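Local atomic coordinates of dihydrofolate reductase (Schistosoma mansoni, PDB entry 3VCO), a protein that catalyses the NADPH-dependent reduction of 7,8-dihydrofolate to 5,6,7,8-tetrahydrofolate, a step needed for thymidylate, purine and glycine synthesis. Residues E31-G36 and I150-I155; V67-V72 and R87-V92. All coordinates share one frame; numbering follows the deposited sequence.

Contact 1: residues E31-G36 and I150-I155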
loop_
_atom_site.group_PDB
_atom_site.type_symbol
_atom_site.label_atom_id
_atom_site.label_comp_id
_atom_site.label_asym_id
_atom_site.label_seq_id
_atom_site.Cartn_x
_atom_site.Cartn_y
_atom_site.Cartn_z
ATOM N N GLU A 31 -10.923 6.082 -12.481
ATOM C CA GLU A 31 -10.850 5.865 -13.925
ATOM C C GLU A 31 -9.607 6.385 -14.639
ATOM O O GLU A 31 -9.130 5.762 -15.586
ATOM C CB GLU A 31 -12.098 6.410 -14.602
ATOM C CG GLU A 31 -12.395 7.896 -14.384
ATOM C CD GLU A 31 -13.183 8.196 -13.115
ATOM O OE1 GLU A 31 -13.294 7.307 -12.205
ATOM O OE2 GLU A 31 -13.651 9.347 -13.019
ATOM N N ASN A 32 -9.082 7.516 -14.184
ATOM C CA ASN A 32 -7.842 8.045 -14.748
ATOM C C ASN A 32 -6.607 7.905 -13.887
ATOM O O ASN A 32 -5.731 8.762 -13.913
ATOM C CB ASN A 32 -8.032 9.503 -15.061
ATOM C CG ASN A 32 -9.019 9.691 -16.134
ATOM O OD1 ASN A 32 -9.286 8.755 -16.896
ATOM N ND2 ASN A 32 -9.587 10.873 -16.215
ATOM N N TRP A 33 -6.531 6.798 -13.169
ATOM C CA TRP A 33 -5.594 6.620 -12.065
ATOM C C TRP A 33 -5.373 7.897 -11.211
ATOM O O TRP A 33 -4.241 8.219 -10.848
ATOM C CB TRP A 33 -4.268 5.961 -12.527
ATOM C CG TRP A 33 -4.395 4.495 -13.009
ATOM C CD1 TRP A 33 -5.182 4.020 -14.049
ATOM C CD2 TRP A 33 -3.684 3.349 -12.505
ATOM N NE1 TRP A 33 -5.006 2.661 -14.194
ATOM C CE2 TRP A 33 -4.094 2.226 -13.254
ATOM C CE3 TRP A 33 -2.746 3.161 -11.484
ATOM C CZ2 TRP A 33 -3.587 0.935 -13.012
ATOM C CZ3 TRP A 33 -2.257 1.863 -11.244
ATOM C CH2 TRP A 33 -2.688 0.783 -12.004
ATOM N N GLY A 34 -6.461 8.617 -10.909
ATOM C CA GLY A 34 -6.487 9.506 -9.752
ATOM C C GLY A 34 -6.395 8.668 -8.457
ATOM O O GLY A 34 -6.991 7.590 -8.353
ATOM N N ILE A 35 -5.639 9.135 -7.474
ATOM C CA ILE A 35 -5.444 8.344 -6.238
ATOM C C ILE A 35 -6.669 8.404 -5.288
ATOM O O ILE A 35 -7.126 9.494 -4.931
ATOM C CB ILE A 35 -4.160 8.765 -5.461
ATOM C CG1 ILE A 35 -2.916 8.554 -6.314
ATOM C CG2 ILE A 35 -4.036 7.985 -4.152
ATOM C CD1 ILE A 35 -1.644 8.988 -5.641
ATOM N N GLY A 36 -7.168 7.223 -4.897
ATOM C CA GLY A 36 -8.280 7.078 -3.975
ATOM C C GLY A 36 -7.924 7.432 -2.539
ATOM O O GLY A 36 -7.581 6.549 -1.730
ATOM N N ILE A 150 1.787 -4.197 -8.177
ATOM C CA ILE A 150 0.776 -3.259 -7.710
ATOM C C ILE A 150 -0.519 -4.013 -7.418
ATOM O O ILE A 150 -1.073 -4.646 -8.294
ATOM C CB ILE A 150 0.418 -2.236 -8.833
ATOM C CG1 ILE A 150 1.654 -1.407 -9.221
ATOM C CG2 ILE A 150 -0.730 -1.342 -8.383
ATOM C CD1 ILE A 150 1.445 -0.595 -10.564
ATOM N N TYR A 151 -1.015 -3.877 -6.209
ATOM C CA TYR A 151 -2.331 -4.368 -5.819
ATOM C C TYR A 151 -3.228 -3.158 -5.933
ATOM O O TYR A 151 -3.087 -2.178 -5.194
ATOM C CB TYR A 151 -2.266 -4.796 -4.351
ATOM C CG TYR A 151 -1.491 -6.074 -4.155
ATOM C CD1 TYR A 151 -2.158 -7.313 -4.157
ATOM C CD2 TYR A 151 -0.088 -6.061 -4.042
ATOM C CE1 TYR A 151 -1.454 -8.504 -3.975
ATOM C CE2 TYR A 151 0.631 -7.267 -3.871
ATOM C CZ TYR A 151 -0.074 -8.474 -3.838
ATOM O OH TYR A 151 0.616 -9.645 -3.683
ATOM N N CYS A 152 -4.150 -3.218 -6.868
ATOM C CA CYS A 152 -4.883 -2.046 -7.239
ATOM C C CYS A 152 -6.387 -2.273 -7.002
ATOM O O CYS A 152 -6.953 -3.280 -7.430
ATOM C CB CYS A 152 -4.621 -1.757 -8.741
ATOM S SG CYS A 152 -5.385 -0.238 -9.316
ATOM N N THR A 153 -7.022 -1.330 -6.317
ATOM C CA THR A 153 -8.469 -1.246 -6.351
ATOM C C THR A 153 -8.853 -0.185 -7.351
ATOM O O THR A 153 -8.605 0.989 -7.134
ATOM C CB THR A 153 -8.988 -0.878 -4.974
ATOM O OG1 THR A 153 -8.420 -1.830 -4.064
ATOM C CG2 THR A 153 -10.509 -0.925 -4.937
ATOM N N HIS A 154 -9.480 -0.607 -8.433
ATOM C CA HIS A 154 -10.059 0.321 -9.419
ATOM C C HIS A 154 -11.442 0.765 -8.991
ATOM O O HIS A 154 -12.279 -0.050 -8.667
ATOM C CB HIS A 154 -10.177 -0.362 -10.776
ATOM C CG HIS A 154 -8.853 -0.724 -11.388
ATOM N ND1 HIS A 154 -8.093 0.167 -12.119
ATOM C CD2 HIS A 154 -8.184 -1.898 -11.421
ATOM C CE1 HIS A 154 -6.993 -0.433 -12.539
ATOM N NE2 HIS A 154 -7.011 -1.680 -12.110
ATOM N N ILE A 155 -11.703 2.060 -9.039
ATOM C CA ILE A 155 -12.971 2.580 -8.569
ATOM C C ILE A 155 -13.595 3.445 -9.646
ATOM O O ILE A 155 -12.870 4.086 -10.389
ATOM C CB ILE A 155 -12.720 3.435 -7.334
ATOM C CG1 ILE A 155 -12.188 2.552 -6.204
ATOM C CG2 ILE A 155 -13.987 4.157 -6.912
ATOM C CD1 ILE A 155 -11.734 3.344 -4.957
#

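Contact 2: residues V67-V72 and R87-V92. With SO4 (sulfate ion), chain C.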
loop_
_atom_site.group_PDB
_atom_site.type_symbol
_atom_site.label_atom_id
_atom_site.label_comp_id
_atom_site.label_asym_id
_atom_site.label_seq_id
_atom_site.Cartn_x
_atom_site.Cartn_y
_atom_site.Cartn_z
ATOM N N VAL A 67 4.352 -2.533 6.315
ATOM C CA VAL A 67 3.588 -1.551 5.547
ATOM C C VAL A 67 4.280 -0.208 5.761
ATOM O O VAL A 67 4.498 0.210 6.896
ATOM C CB VAL A 67 2.127 -1.436 5.971
ATOM C CG1 VAL A 67 1.354 -2.721 5.535
ATOM C CG2 VAL A 67 2.016 -1.240 7.515
ATOM N N VAL A 68 4.683 0.398 4.646
ATOM C CA VAL A 68 5.455 1.607 4.664
ATOM C C VAL A 68 4.570 2.694 4.069
ATOM O O VAL A 68 3.901 2.456 3.060
ATOM C CB VAL A 68 6.769 1.435 3.856
ATOM C CG1 VAL A 68 7.625 2.706 3.976
ATOM C CG2 VAL A 68 7.574 0.162 4.335
ATOM N N MET A 69 4.538 3.868 4.704
ATOM C CA MET A 69 3.616 4.912 4.278
ATOM C C MET A 69 4.156 6.281 4.701
ATOM O O MET A 69 4.963 6.350 5.620
ATOM C CB MET A 69 2.253 4.684 4.946
ATOM C CG MET A 69 2.300 4.976 6.449
ATOM S SD MET A 69 0.892 4.349 7.364
ATOM C CE MET A 69 1.698 2.849 7.909
ATOM N N GLY A 70 3.681 7.357 4.039
ATOM C CA GLY A 70 3.961 8.733 4.465
ATOM C C GLY A 70 3.120 9.105 5.675
ATOM O O GLY A 70 2.190 8.373 6.062
ATOM N N ARG A 71 3.411 10.266 6.259
ATOM C CA ARG A 71 2.674 10.773 7.420
ATOM C C ARG A 71 1.207 11.060 7.169
ATOM O O ARG A 71 0.343 10.765 8.024
ATOM C CB ARG A 71 3.353 12.033 7.983
ATOM C CG ARG A 71 2.573 12.654 9.157
ATOM C CD ARG A 71 3.359 13.684 9.989
ATOM N NE ARG A 71 2.568 14.031 11.186
ATOM C CZ ARG A 71 2.958 14.853 12.153
ATOM N NH1 ARG A 71 4.129 15.458 12.075
ATOM N NH2 ARG A 71 2.162 15.088 13.192
ATOM N N VAL A 72 0.900 11.624 6.011
ATOM C CA VAL A 72 -0.492 11.976 5.766
ATOM C C VAL A 72 -1.301 10.700 5.597
ATOM O O VAL A 72 -2.439 10.628 6.054
ATOM C CB VAL A 72 -0.708 12.932 4.562
ATOM C CG1 VAL A 72 -2.204 13.167 4.342
ATOM C CG2 VAL A 72 0.017 14.270 4.793
ATOM N N ARG A 87 1.589 -6.300 11.489
ATOM C CA ARG A 87 2.474 -5.788 10.460
ATOM C C ARG A 87 3.445 -4.859 11.106
ATOM O O ARG A 87 3.140 -4.226 12.120
ATOM C CB ARG A 87 1.655 -5.020 9.381
ATOM C CG ARG A 87 0.824 -5.955 8.530
ATOM C CD ARG A 87 -0.409 -5.248 8.013
ATOM N NE ARG A 87 -1.415 -5.255 9.053
ATOM C CZ ARG A 87 -2.659 -4.837 8.912
ATOM N NH1 ARG A 87 -3.100 -4.396 7.733
ATOM N NH2 ARG A 87 -3.479 -4.910 9.958
ATOM N N ILE A 88 4.629 -4.775 10.538
ATOM C CA ILE A 88 5.602 -3.792 10.987
ATOM C C ILE A 88 5.173 -2.496 10.315
ATOM O O ILE A 88 5.136 -2.417 9.089
ATOM C CB ILE A 88 7.009 -4.181 10.486
ATOM C CG1 ILE A 88 7.441 -5.527 11.104
ATOM C CG2 ILE A 88 8.038 -3.047 10.765
ATOM C CD1 ILE A 88 8.501 -6.217 10.321
ATOM N N ASN A 89 4.803 -1.505 11.111
ATOM C CA ASN A 89 4.396 -0.187 10.607
ATOM C C ASN A 89 5.588 0.760 10.519
ATOM O O ASN A 89 6.294 0.987 11.520
ATOM C CB ASN A 89 3.379 0.471 11.550
ATOM C CG ASN A 89 2.038 -0.224 11.568
ATOM O OD1 ASN A 89 1.002 0.438 11.499
ATOM N ND2 ASN A 89 2.040 -1.555 11.643
ATOM N N ILE A 90 5.788 1.365 9.354
ATOM C CA ILE A 90 6.893 2.297 9.199
ATOM C C ILE A 90 6.364 3.550 8.506
ATOM O O ILE A 90 5.767 3.459 7.449
ATOM C CB ILE A 90 8.025 1.716 8.312
ATOM C CG1 ILE A 90 8.595 0.454 8.938
ATOM C CG2 ILE A 90 9.185 2.741 8.148
ATOM C CD1 ILE A 90 9.634 -0.192 8.075
ATOM N N VAL A 91 6.541 4.698 9.143
ATOM C CA VAL A 91 6.103 5.941 8.526
ATOM C C VAL A 91 7.344 6.698 8.040
ATOM O O VAL A 91 8.302 6.830 8.795
ATOM C CB VAL A 91 5.305 6.801 9.536
ATOM C CG1 VAL A 91 4.876 8.131 8.902
ATOM C CG2 VAL A 91 4.050 6.032 10.034
ATOM N N VAL A 92 7.316 7.187 6.802
ATOM C CA VAL A 92 8.442 7.919 6.256
ATOM C C VAL A 92 8.091 9.395 6.396
ATOM O O VAL A 92 7.262 9.903 5.654
ATOM C CB VAL A 92 8.659 7.578 4.786
ATOM C CG1 VAL A 92 9.775 8.492 4.146
ATOM C CG2 VAL A 92 8.930 6.047 4.655
HETATM S S SO4 C . 2.003 11.020 2.602
HETATM O O1 SO4 C . 3.119 10.663 1.709
HETATM O O2 SO4 C . 1.313 9.857 3.151
HETATM O O3 SO4 C . 2.583 11.826 3.679
HETATM O O4 SO4 C . 0.996 11.799 1.862
HETATM O O HOH W 1 5.697 11.782 5.175
#

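Contact 1: residues E31-G36 and I150-I155
Ile150 touches the indole of Trp33 only loosely, its CD1 lying 4.5 Å from CZ3 of the six-membered ring. Two residues on, Cys152 sends its sulfur over a face of the same ring. SG stands 4.3 Å from the centroid of the six-membered ring of Trp33, 25° off its normal, with CH2 its nearest atom, a sulfur-aromatic contact; with SG anti to the backbone N (chi1 -176°) the thiol reaches out from the strand toward the indole. The same sulfur also lies above one face of the His154 ring, offset toward its rim, and so lies in the angle between the two rings. The strand, 148-156, pairs in the central dihydrofolate reductase sheet with strands 23-29 and 191-200, and the loop 31-36 leads from strand 23-29 toward helix 46-57. Gly34, Ile35 and Gly36 of this loop belong to a predicted NADP(+) site, as in related reductases. Thr153 turns to the other side of the strand, where OG1 is hydrogen-bonded to Asp48 of the probable substrate site. At His154 the imidazole directs an edge at the indole face in an offset edge-to-face pair, planes at 81° and CE1 3.7 Å from Trp33 CZ2. Its NE2 is hydrogen-bonded to Tyr198 of strand 191-200, which helps to fix the rotation of the imidazole; Trp33 itself stacks on Trp170 and meets Phe165. Beyond His154, Ile155 comes near Glu31 through its backbone: Glu31 N is 3.5 Å from Ile155 O, but at too poor an angle for a hydrogen bond.

Contact 2: residues V67-V72 and R87-V92
A beta-alpha-beta unit brings strand 64-70 beside strand 88-92 in parallel, the two linked through helix 71-76, and four backbone hydrogen bonds join the pair. Val67 uses both its backbone polar atoms, N giving to Ile88 O at 2.9 Å and O accepting from Ile90 N at 3.0 Å. Two residues on, Met69 repeats the pattern: its N gives to Ile90 O at 3.0 Å, and its O receives Val92 N at 2.8 Å. On one face of the sheet Val68 CG1 rests 3.7 Å from Val92 CG2, the two valines crossing at a slant. The other face carries Val67, whose CG1 touches Arg87 CD at 4.0 Å, and Met69, whose CG lies 4.1 Å from Val91 CG2; a bend at chi3 (97°) carries the methionine CE back toward Ile90 O. Gly70 is the N-cap of helix 71-76, and a sulfate, probably from the crystallisation liquor, sits at this helix start, hydrogen-bonded by Val72 N to O3 at 2.9 Å and by Thr73 N. Arg71 and Val72 are part of a predicted NADP(+) site. Helix 109-116 covers the Val68 and Ile90 face, Trp74 of helix 71-76 packs on Met69, Asn89 and Val91, helix 46-57 meets Val67 and Arg87, and strands 125-130 and 104-106 flank the pair.

Contacts 1 and 2 belong to one mixed sheet but lie on opposite sides of the centre of the chain, with centres about 20 Å apart and nearest atoms about 10 Å apart. Along the sequence, 67-72 and 87-92 both fall between 31-36 and 150-155, so contact 2 is nested within the loop that contact 1 closes. Strand 64-70 connects to strand 148-156 through strands 125-130 and 23-29, all parallel neighbours. Each contact holds residues of the probable NADP(+) site: the 34-36 loop in contact 1, the start of helix 71-76 in contact 2. Both pieces of the probable cofactor site follow the C-terminal ends of parallel strands of that sheet, 23-29 and 64-70.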